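Local coordinates for protein NleG5-1 effector (Enterobacteria phage YYZ-2008, PDB 5VGC) that probably acts as a ubiquitin-protein transferase, a bacterial effector with a domain related to RING ligases, and binds calcium ions, at residues I122-E130 against C148-M156; F155-M166 against L185-V196. The protein carries 1 engineered substitution. One frame throughout, in Å; residues are numbered along the deposited sequence.

Interaction 1: I122-E130 against C148-M156. With CA (calcium ion), chain G; CA (calcium ion), chain F.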
loop_
_atom_site.group_PDB
_atom_site.type_symbol
_atom_site.label_atom_id
_atom_site.label_comp_id
_atom_site.label_asym_id
_atom_site.label_seq_id
_atom_site.Cartn_x
_atom_site.Cartn_y
_atom_site.Cartn_z
ATOM N N ILE A 122 24.831 12.217 0.970
ATOM C CA ILE A 122 24.960 13.047 2.188
ATOM C C ILE A 122 26.454 13.205 2.521
ATOM O O ILE A 122 26.992 14.348 2.619
ATOM C CB ILE A 122 24.161 12.470 3.376
ATOM C CG1 ILE A 122 22.669 12.731 3.135
ATOM C CG2 ILE A 122 24.608 13.089 4.700
ATOM C CD1 ILE A 122 21.745 11.982 4.066
ATOM N N GLU A 123 27.104 12.047 2.649
ATOM C CA GLU A 123 28.529 12.018 2.936
ATOM C C GLU A 123 29.344 12.951 2.011
ATOM O O GLU A 123 30.189 13.716 2.473
ATOM C CB GLU A 123 29.052 10.583 2.852
ATOM C CG GLU A 123 30.344 10.334 3.589
ATOM C CD GLU A 123 30.229 10.628 5.060
ATOM O OE1 GLU A 123 31.163 11.277 5.572
ATOM O OE2 GLU A 123 29.213 10.227 5.701
ATOM N N VAL A 124 29.079 12.900 0.713
ATOM C CA VAL A 124 29.782 13.793 -0.211
ATOM C C VAL A 124 29.422 15.245 0.056
ATOM O O VAL A 124 30.317 16.096 0.063
ATOM C CB VAL A 124 29.532 13.420 -1.701
ATOM C CG1 VAL A 124 30.019 14.517 -2.656
ATOM C CG2 VAL A 124 30.214 12.084 -2.038
ATOM N N CYS A 125 28.136 15.552 0.274
ATOM C CA CYS A 125 27.720 16.960 0.329
ATOM C C CYS A 125 28.004 17.647 1.665
ATOM O O CYS A 125 28.024 18.888 1.733
ATOM C CB CYS A 125 26.242 17.103 -0.037
ATOM S SG CYS A 125 25.861 16.828 -1.789
ATOM N N ALA A 126 28.227 16.865 2.723
ATOM C CA ALA A 126 28.515 17.435 4.048
ATOM C C ALA A 126 29.760 18.291 4.087
ATOM O O ALA A 126 30.773 17.920 3.477
ATOM C CB ALA A 126 28.631 16.333 5.083
ATOM N N PHE A 127 29.690 19.429 4.796
ATOM C CA PHE A 127 30.850 20.346 4.925
ATOM C C PHE A 127 31.058 20.821 6.378
ATOM O O PHE A 127 30.103 20.894 7.175
ATOM C CB PHE A 127 30.707 21.537 3.972
ATOM C CG PHE A 127 29.517 22.416 4.264
ATOM C CD1 PHE A 127 29.631 23.510 5.115
ATOM C CD2 PHE A 127 28.275 22.152 3.688
ATOM C CE1 PHE A 127 28.532 24.323 5.398
ATOM C CE2 PHE A 127 27.175 22.960 3.961
ATOM C CZ PHE A 127 27.304 24.050 4.818
ATOM N N ASN A 128 32.312 21.138 6.700
ATOM C CA ASN A 128 32.699 21.788 7.955
ATOM C C ASN A 128 32.087 23.200 7.980
ATOM O O ASN A 128 32.508 24.086 7.211
ATOM C CB ASN A 128 34.245 21.829 8.003
ATOM C CG ASN A 128 34.813 22.490 9.257
ATOM O OD1 ASN A 128 34.317 23.486 9.777
ATOM N ND2 ASN A 128 35.886 21.930 9.731
ATOM N N VAL A 129 31.114 23.397 8.868
ATOM C CA VAL A 129 30.398 24.678 8.894
ATOM C C VAL A 129 31.342 25.840 9.175
ATOM O O VAL A 129 31.346 26.845 8.416
ATOM C CB VAL A 129 29.224 24.674 9.890
ATOM C CG1 VAL A 129 28.452 25.999 9.852
ATOM C CG2 VAL A 129 28.303 23.493 9.576
ATOM N N GLU A 130 32.147 25.720 10.228
ATOM C CA GLU A 130 32.980 26.854 10.636
ATOM C C GLU A 130 34.047 27.168 9.579
ATOM O O GLU A 130 34.279 28.332 9.299
ATOM C CB GLU A 130 33.412 26.868 12.120
ATOM C CG GLU A 130 34.245 25.737 12.625
ATOM C CD GLU A 130 34.039 25.388 14.104
ATOM O OE1 GLU A 130 32.987 25.661 14.715
ATOM O OE2 GLU A 130 34.971 24.792 14.686
ATOM N N CYS A 148 20.564 23.455 16.860
ATOM C CA CYS A 148 21.936 23.861 17.163
ATOM C C CYS A 148 22.666 24.137 15.877
ATOM O O CYS A 148 22.250 23.706 14.830
ATOM C CB CYS A 148 22.681 22.742 17.888
ATOM S SG CYS A 148 22.094 22.426 19.536
ATOM N N GLU A 149 23.773 24.850 15.963
ATOM C CA GLU A 149 24.670 24.965 14.821
ATOM C C GLU A 149 25.455 23.665 14.738
ATOM O O GLU A 149 26.133 23.307 15.693
ATOM C CB GLU A 149 25.619 26.160 14.957
ATOM C CG GLU A 149 26.459 26.385 13.704
ATOM C CD GLU A 149 27.549 27.389 13.903
ATOM O OE1 GLU A 149 27.196 28.510 14.292
ATOM O OE2 GLU A 149 28.751 27.071 13.670
ATOM N N PRO A 150 25.360 22.954 13.605
ATOM C CA PRO A 150 26.131 21.710 13.468
ATOM C C PRO A 150 27.586 21.998 13.146
ATOM O O PRO A 150 27.890 23.053 12.602
ATOM C CB PRO A 150 25.451 21.012 12.286
ATOM C CG PRO A 150 24.947 22.135 11.458
ATOM C CD PRO A 150 24.553 23.232 12.398
ATOM N N GLU A 151 28.472 21.068 13.489
ATOM C CA GLU A 151 29.875 21.135 13.068
ATOM C C GLU A 151 30.036 20.696 11.629
ATOM O O GLU A 151 30.633 21.409 10.793
ATOM C CB GLU A 151 30.734 20.317 14.005
ATOM C CG GLU A 151 30.703 20.739 15.499
ATOM C CD GLU A 151 30.402 22.218 15.825
ATOM O OE1 GLU A 151 29.286 22.471 16.371
ATOM O OE2 GLU A 151 31.255 23.146 15.557
ATOM N N ASP A 152 29.482 19.528 11.334
ATOM C CA ASP A 152 29.320 19.046 9.956
ATOM C C ASP A 152 27.899 19.276 9.504
ATOM O O ASP A 152 26.966 18.707 10.070
ATOM C CB ASP A 152 29.684 17.564 9.871
ATOM C CG ASP A 152 31.115 17.320 10.283
ATOM O OD1 ASP A 152 32.004 17.953 9.663
ATOM O OD2 ASP A 152 31.354 16.520 11.210
ATOM N N GLY A 153 27.743 20.112 8.484
ATOM C CA GLY A 153 26.429 20.505 8.015
ATOM C C GLY A 153 26.173 20.019 6.604
ATOM O O GLY A 153 27.117 19.766 5.860
ATOM N N VAL A 154 24.892 19.892 6.247
ATOM C CA VAL A 154 24.475 19.484 4.904
ATOM C C VAL A 154 23.286 20.331 4.440
ATOM O O VAL A 154 22.339 20.580 5.232
ATOM C CB VAL A 154 24.025 18.016 4.864
ATOM C CG1 VAL A 154 23.686 17.592 3.440
ATOM C CG2 VAL A 154 25.079 17.077 5.445
ATOM N N PHE A 155 23.329 20.769 3.169
ATOM C CA PHE A 155 22.241 21.573 2.610
ATOM C C PHE A 155 21.152 20.644 2.087
ATOM O O PHE A 155 21.452 19.734 1.312
ATOM C CB PHE A 155 22.716 22.471 1.443
ATOM C CG PHE A 155 23.373 23.767 1.863
ATOM C CD1 PHE A 155 22.881 24.539 2.905
ATOM C CD2 PHE A 155 24.484 24.232 1.179
ATOM C CE1 PHE A 155 23.496 25.743 3.255
ATOM C CE2 PHE A 155 25.102 25.420 1.540
ATOM C CZ PHE A 155 24.607 26.177 2.575
ATOM N N MET A 156 19.899 20.876 2.492
ATOM C CA MET A 156 18.778 20.112 1.906
ATOM C C MET A 156 17.663 21.037 1.449
ATOM O O MET A 156 17.279 21.972 2.169
ATOM C CB MET A 156 18.203 19.084 2.894
ATOM C CG MET A 156 17.116 18.200 2.296
ATOM S SD MET A 156 16.424 17.036 3.475
ATOM C CE MET A 156 17.426 15.638 3.150
HETATM CA CA CA G . 31.357 25.454 16.525
HETATM CA CA CA F . 35.335 23.503 16.376
HETATM O O HOH W 1 25.745 20.667 1.659
HETATM O O HOH W 2 32.336 23.213 12.203
HETATM O O HOH W 3 33.853 21.787 15.067
HETATM O O HOH W 4 36.837 23.073 14.638
#
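Ile122, in the last turn of helix 111-125, lays CG2 across CG2 of Val154, the two side chains crossing at about a right angle. Cys125 brings CB toward the other methyl of Val154, and Ala126, the first residue to leave the helix, sets CB 3.6 Å from Val154 CG2. The chain then straightens into strand 127-128. Phe127 forms an antiparallel hydrogen-bonded pair with Gly153, its N meeting Gly153 O at 2.8 Å while its own O receives Gly153 N. With chi1 at 63°, CG sits between the backbone N and the carbonyl carbon, and the ring lies with one face over the backbone of Gly153. Beyond it, CE2 of Phe127 stands over one face of the Phe155 ring, 4.0 Å from Phe155 CE2, with the planes at 50°. Asn128 faces Asp152 in a non-hydrogen-bonded pair, and its OD1 turns instead to N of His131, capping helix 129-132. Val129 extends the ladder by one bond, its N 2.8 Å from Glu151 O, and rests CG2 against Pro150. Water 2 donates to that same Glu151 oxygen and accepts from N of Glu130. The contact finishes at metal. One calcium ion (chain G) is held by Glu130 OE1 at 2.4 Å and by Glu151 OE2 at 2.5 Å, the carboxylate planes 73° apart. Glu130 OE2 binds a second calcium ion (chain F) at 2.2 Å, which also takes waters 3 and 4. Two acidic side chains that would probably repel each other are thus joined by calcium, and the cation crosslinks the end of a strand pairing made by backbone and apolar contacts.

Interaction 2: F155-M166 against L185-V196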
loop_
_atom_site.group_PDB
_atom_site.type_symbol
_atom_site.label_atom_id
_atom_site.label_comp_id
_atom_site.label_asym_id
_atom_site.label_seq_id
_atom_site.Cartn_x
_atom_site.Cartn_y
_atom_site.Cartn_z
ATOM N N PHE A 155 23.329 20.769 3.169
ATOM C CA PHE A 155 22.241 21.573 2.610
ATOM C C PHE A 155 21.152 20.644 2.087
ATOM O O PHE A 155 21.452 19.734 1.312
ATOM C CB PHE A 155 22.716 22.471 1.443
ATOM C CG PHE A 155 23.373 23.767 1.863
ATOM C CD1 PHE A 155 22.881 24.539 2.905
ATOM C CD2 PHE A 155 24.484 24.232 1.179
ATOM C CE1 PHE A 155 23.496 25.743 3.255
ATOM C CE2 PHE A 155 25.102 25.420 1.540
ATOM C CZ PHE A 155 24.607 26.177 2.575
ATOM N N MET A 156 19.899 20.876 2.492
ATOM C CA MET A 156 18.778 20.112 1.906
ATOM C C MET A 156 17.663 21.037 1.449
ATOM O O MET A 156 17.279 21.972 2.169
ATOM C CB MET A 156 18.203 19.084 2.894
ATOM C CG MET A 156 17.116 18.200 2.296
ATOM S SD MET A 156 16.424 17.036 3.475
ATOM C CE MET A 156 17.426 15.638 3.150
ATOM N N ARG A 157 17.141 20.755 0.262
ATOM C CA ARG A 157 16.056 21.536 -0.298
ATOM C C ARG A 157 14.764 21.355 0.500
ATOM O O ARG A 157 14.527 20.278 1.040
ATOM C CB ARG A 157 15.815 21.166 -1.758
ATOM C CG ARG A 157 16.960 21.635 -2.636
ATOM C CD ARG A 157 17.060 20.868 -3.927
ATOM N NE ARG A 157 16.032 21.270 -4.868
ATOM C CZ ARG A 157 15.788 20.653 -6.009
ATOM N NH1 ARG A 157 16.492 19.578 -6.374
ATOM N NH2 ARG A 157 14.822 21.125 -6.783
ATOM N N ASN A 158 13.952 22.420 0.564
ATOM C CA ASN A 158 12.702 22.401 1.304
ATOM C C ASN A 158 11.660 21.429 0.767
ATOM O O ASN A 158 10.776 21.008 1.504
ATOM C CB ASN A 158 12.089 23.805 1.388
ATOM C CG ASN A 158 12.811 24.694 2.375
ATOM O OD1 ASN A 158 13.947 24.386 2.793
ATOM N ND2 ASN A 158 12.165 25.805 2.754
ATOM N N SER A 159 11.770 21.075 -0.507
ATOM C CA SER A 159 10.897 20.097 -1.140
ATOM C C SER A 159 11.510 19.598 -2.459
ATOM O O SER A 159 12.549 20.084 -2.881
ATOM C CB SER A 159 9.511 20.700 -1.375
ATOM O OG SER A 159 9.527 21.591 -2.487
ATOM N N MET A 160 10.852 18.638 -3.102
ATOM C CA MET A 160 11.333 18.048 -4.353
ATOM C C MET A 160 11.788 19.083 -5.385
ATOM O O MET A 160 12.831 18.906 -6.009
ATOM C CB MET A 160 10.270 17.128 -4.971
ATOM C CG MET A 160 10.847 16.108 -5.947
ATOM S SD MET A 160 12.113 15.056 -5.207
ATOM C CE MET A 160 11.070 13.826 -4.414
ATOM N N ASN A 161 11.020 20.163 -5.552
ATOM C CA ASN A 161 11.310 21.191 -6.560
ATOM C C ASN A 161 11.609 22.596 -6.007
ATOM O O ASN A 161 11.554 23.565 -6.732
ATOM C CB ASN A 161 10.145 21.278 -7.544
ATOM C CG ASN A 161 9.622 19.919 -7.945
ATOM O OD1 ASN A 161 8.425 19.667 -7.834
ATOM N ND2 ASN A 161 10.512 19.035 -8.406
ATOM N N SER A 162 11.955 22.710 -4.725
ATOM C CA SER A 162 12.148 24.010 -4.104
ATOM C C SER A 162 13.526 24.523 -4.502
ATOM O O SER A 162 14.496 23.743 -4.596
ATOM C CB SER A 162 12.057 23.945 -2.592
ATOM O OG SER A 162 12.227 25.241 -2.059
ATOM N N ASN A 163 13.598 25.822 -4.759
ATOM C CA ASN A 163 14.891 26.483 -4.937
ATOM C C ASN A 163 15.572 26.882 -3.620
ATOM O O ASN A 163 16.697 27.378 -3.643
ATOM C CB ASN A 163 14.724 27.649 -5.888
ATOM C CG ASN A 163 14.400 27.194 -7.304
ATOM O OD1 ASN A 163 14.933 26.204 -7.782
ATOM N ND2 ASN A 163 13.542 27.922 -7.973
ATOM N N VAL A 164 14.907 26.642 -2.490
ATOM C CA VAL A 164 15.387 27.063 -1.172
ATOM C C VAL A 164 15.854 25.826 -0.399
ATOM O O VAL A 164 15.167 24.775 -0.371
ATOM C CB VAL A 164 14.261 27.809 -0.421
ATOM C CG1 VAL A 164 14.505 27.896 1.090
ATOM C CG2 VAL A 164 14.030 29.187 -1.025
ATOM N N CYS A 165 17.021 25.948 0.218
ATOM C CA CYS A 165 17.522 24.884 1.075
ATOM C C CYS A 165 17.872 25.385 2.444
ATOM O O CYS A 165 18.042 26.590 2.679
ATOM C CB CYS A 165 18.711 24.156 0.457
ATOM S SG CYS A 165 19.832 25.200 -0.416
ATOM N N MET A 166 17.959 24.422 3.356
ATOM C CA MET A 166 18.323 24.710 4.722
ATOM C C MET A 166 19.469 23.839 5.137
ATOM O O MET A 166 19.714 22.773 4.553
ATOM C CB MET A 166 17.120 24.538 5.627
ATOM C CG MET A 166 16.068 25.618 5.352
ATOM S SD MET A 166 15.081 26.069 6.783
ATOM C CE MET A 166 14.076 24.618 7.033
ATOM N N LEU A 185 9.666 19.710 6.608
ATOM C CA LEU A 185 8.801 20.761 6.052
ATOM C C LEU A 185 7.731 20.213 5.107
ATOM O O LEU A 185 6.534 20.312 5.389
ATOM C CB LEU A 185 9.641 21.819 5.328
ATOM C CG LEU A 185 10.520 22.746 6.179
ATOM C CD1 LEU A 185 11.296 23.719 5.294
ATOM C CD2 LEU A 185 9.659 23.494 7.181
ATOM N N SER A 186 8.148 19.633 3.992
ATOM C CA SER A 186 7.189 19.202 2.966
ATOM C C SER A 186 6.481 17.881 3.285
ATOM O O SER A 186 5.457 17.570 2.666
ATOM C CB SER A 186 7.875 19.114 1.587
ATOM O OG SER A 186 8.759 18.017 1.506
ATOM N N ARG A 187 7.030 17.109 4.230
ATOM C CA ARG A 187 6.566 15.746 4.546
ATOM C C ARG A 187 6.698 14.730 3.384
ATOM O O ARG A 187 6.119 13.638 3.437
ATOM C CB ARG A 187 5.150 15.731 5.118
ATOM C CG ARG A 187 4.814 16.911 5.998
ATOM C CD ARG A 187 5.700 17.081 7.198
ATOM N NE ARG A 187 5.563 15.983 8.151
ATOM C CZ ARG A 187 6.328 15.797 9.234
ATOM N NH1 ARG A 187 7.328 16.642 9.541
ATOM N NH2 ARG A 187 6.100 14.749 10.032
ATOM N N GLU A 188 7.475 15.078 2.354
ATOM C CA GLU A 188 7.765 14.172 1.257
ATOM C C GLU A 188 8.850 13.206 1.729
ATOM O O GLU A 188 9.510 13.432 2.756
ATOM C CB GLU A 188 8.295 14.942 0.042
ATOM C CG GLU A 188 7.328 15.955 -0.548
ATOM C CD GLU A 188 7.976 16.945 -1.516
ATOM O OE1 GLU A 188 9.174 17.219 -1.396
ATOM O OE2 GLU A 188 7.277 17.467 -2.416
ATOM N N SER A 189 9.029 12.125 0.979
ATOM C CA SER A 189 10.139 11.214 1.217
ATOM C C SER A 189 11.419 11.920 0.803
ATOM O O SER A 189 11.474 12.554 -0.250
ATOM C CB SER A 189 9.958 9.902 0.453
ATOM O OG SER A 189 9.302 8.943 1.275
ATOM N N ILE A 190 12.429 11.809 1.646
ATOM C CA ILE A 190 13.724 12.422 1.384
ATOM C C ILE A 190 14.438 11.647 0.271
ATOM O O ILE A 190 14.592 10.442 0.396
ATOM C CB ILE A 190 14.595 12.462 2.664
ATOM C CG1 ILE A 190 13.911 13.324 3.728
ATOM C CG2 ILE A 190 15.968 12.984 2.320
ATOM C CD1 ILE A 190 14.716 13.584 4.959
ATOM N N ALA A 191 14.876 12.348 -0.784
ATOM C CA ALA A 191 15.479 11.735 -1.977
ATOM C C ALA A 191 16.756 12.455 -2.402
ATOM O O ALA A 191 16.856 13.664 -2.190
ATOM C CB ALA A 191 14.470 11.776 -3.113
ATOM N N VAL A 192 17.707 11.728 -3.018
ATOM C CA VAL A 192 19.013 12.292 -3.436
ATOM C C VAL A 192 18.981 13.718 -4.007
ATOM O O VAL A 192 19.780 14.587 -3.595
ATOM C CB VAL A 192 19.816 11.425 -4.464
ATOM C CG1 VAL A 192 20.799 10.517 -3.777
ATOM C CG2 VAL A 192 18.923 10.650 -5.403
ATOM N N SER A 193 18.064 13.962 -4.936
ATOM C CA SER A 193 17.997 15.262 -5.603
ATOM C C SER A 193 17.757 16.434 -4.621
ATOM O O SER A 193 18.114 17.578 -4.922
ATOM C CB SER A 193 16.938 15.239 -6.691
ATOM O OG SER A 193 15.744 14.790 -6.125
ATOM N N MET A 194 17.165 16.144 -3.458
ATOM C CA MET A 194 17.024 17.160 -2.395
ATOM C C MET A 194 18.338 17.564 -1.713
ATOM O O MET A 194 18.394 18.659 -1.122
ATOM C CB MET A 194 16.021 16.710 -1.327
ATOM C CG MET A 194 14.587 16.581 -1.817
ATOM S SD MET A 194 13.599 15.667 -0.617
ATOM C CE MET A 194 12.100 15.470 -1.556
ATOM N N ILE A 195 19.362 16.695 -1.790
ATOM C CA ILE A 195 20.641 16.916 -1.115
ATOM C C ILE A 195 21.515 17.661 -2.084
ATOM O O ILE A 195 21.547 17.307 -3.259
ATOM C CB ILE A 195 21.379 15.614 -0.743
ATOM C CG1 ILE A 195 20.439 14.592 -0.119
ATOM C CG2 ILE A 195 22.516 15.879 0.226
ATOM C CD1 ILE A 195 19.775 15.046 1.136
ATOM N N VAL A 196 22.207 18.695 -1.606
ATOM C CA VAL A 196 23.044 19.529 -2.479
ATOM C C VAL A 196 24.332 19.948 -1.789
ATOM O O VAL A 196 24.362 20.087 -0.561
ATOM C CB VAL A 196 22.285 20.790 -2.985
ATOM C CG1 VAL A 196 21.096 20.399 -3.847
ATOM C CG2 VAL A 196 21.801 21.668 -1.846
HETATM O O HOH W 1 25.745 20.667 1.659
#
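The start of the hairpin 155-166 pairs antiparallel with the end of the loop 185-196, where Met156 and Ile195 form a non-hydrogen-bonded pair; the arrangement is consistent with a RING/U-box fold, in which two loops pack about a short beta hairpin and a central helix. Arg157 supplies two of the four hydrogen bonds across the contact. Its backbone N bonds to Met194 O at 2.8 Å, in the carbonyl plane, and its side chain, bent at chi3 (75°), turns the guanidinium across to two further carbonyls. NE points nearly straight at Ser162 O, 2.9 Å away in the guanidinium plane, whereas NH1 reaches Ser193 O at 3.0 Å from above that carbonyl's plane. One cation therefore ties the hairpin turn to the 3-10 segment 192-194. Farther out, Glu188 OE1 takes the N-H of Met160 on its syn lone pair at 2.8 Å, fastening the type I turn from Ser159 to Ser162; Ser186 OG adds a weak bond to the same oxygen. Methionine side chains make much of the apolar packing. The Met160 chain, doubly bent, meets the extended Met194 at about a right angle, their CE atoms 3.5 Å apart. Met166 and Leu185 come tip to tip, CE to CD1, and that same Leu185 methyl lies over a face of the Asn158 amide. Around the contact, His183 bonds to Arg157 O, and Ile195 packs on both helix 111-125 and helix 170-178. Strand 209-212 touches Arg157 and Cys165 through Leu212, while Asn54 of the second subunit packs on Met160, Ala191 and Ser193.

From the N terminus, helix 111-125 leads into interaction 1, which closes the loop running through helices 129-132 and 138-141 by returning the chain as strand 152-157. Interaction 2 opens as interaction 1 ends, sharing Phe155 and Met156, and closes a second loop that holds the second half of strand 164-169 and all of helix 170-178. The two are in series, neither nested nor crossed. Strands 127-128 and 195-196 follow one another along one edge of strand 152-157, with strand 164-169 on the other. At their junction, water 1 joins Cys125 O, Phe155 N and Val196 O, and Cys125 packs on both Ile195 and Val196, so both contacts knit helix 111-125 to one sheet.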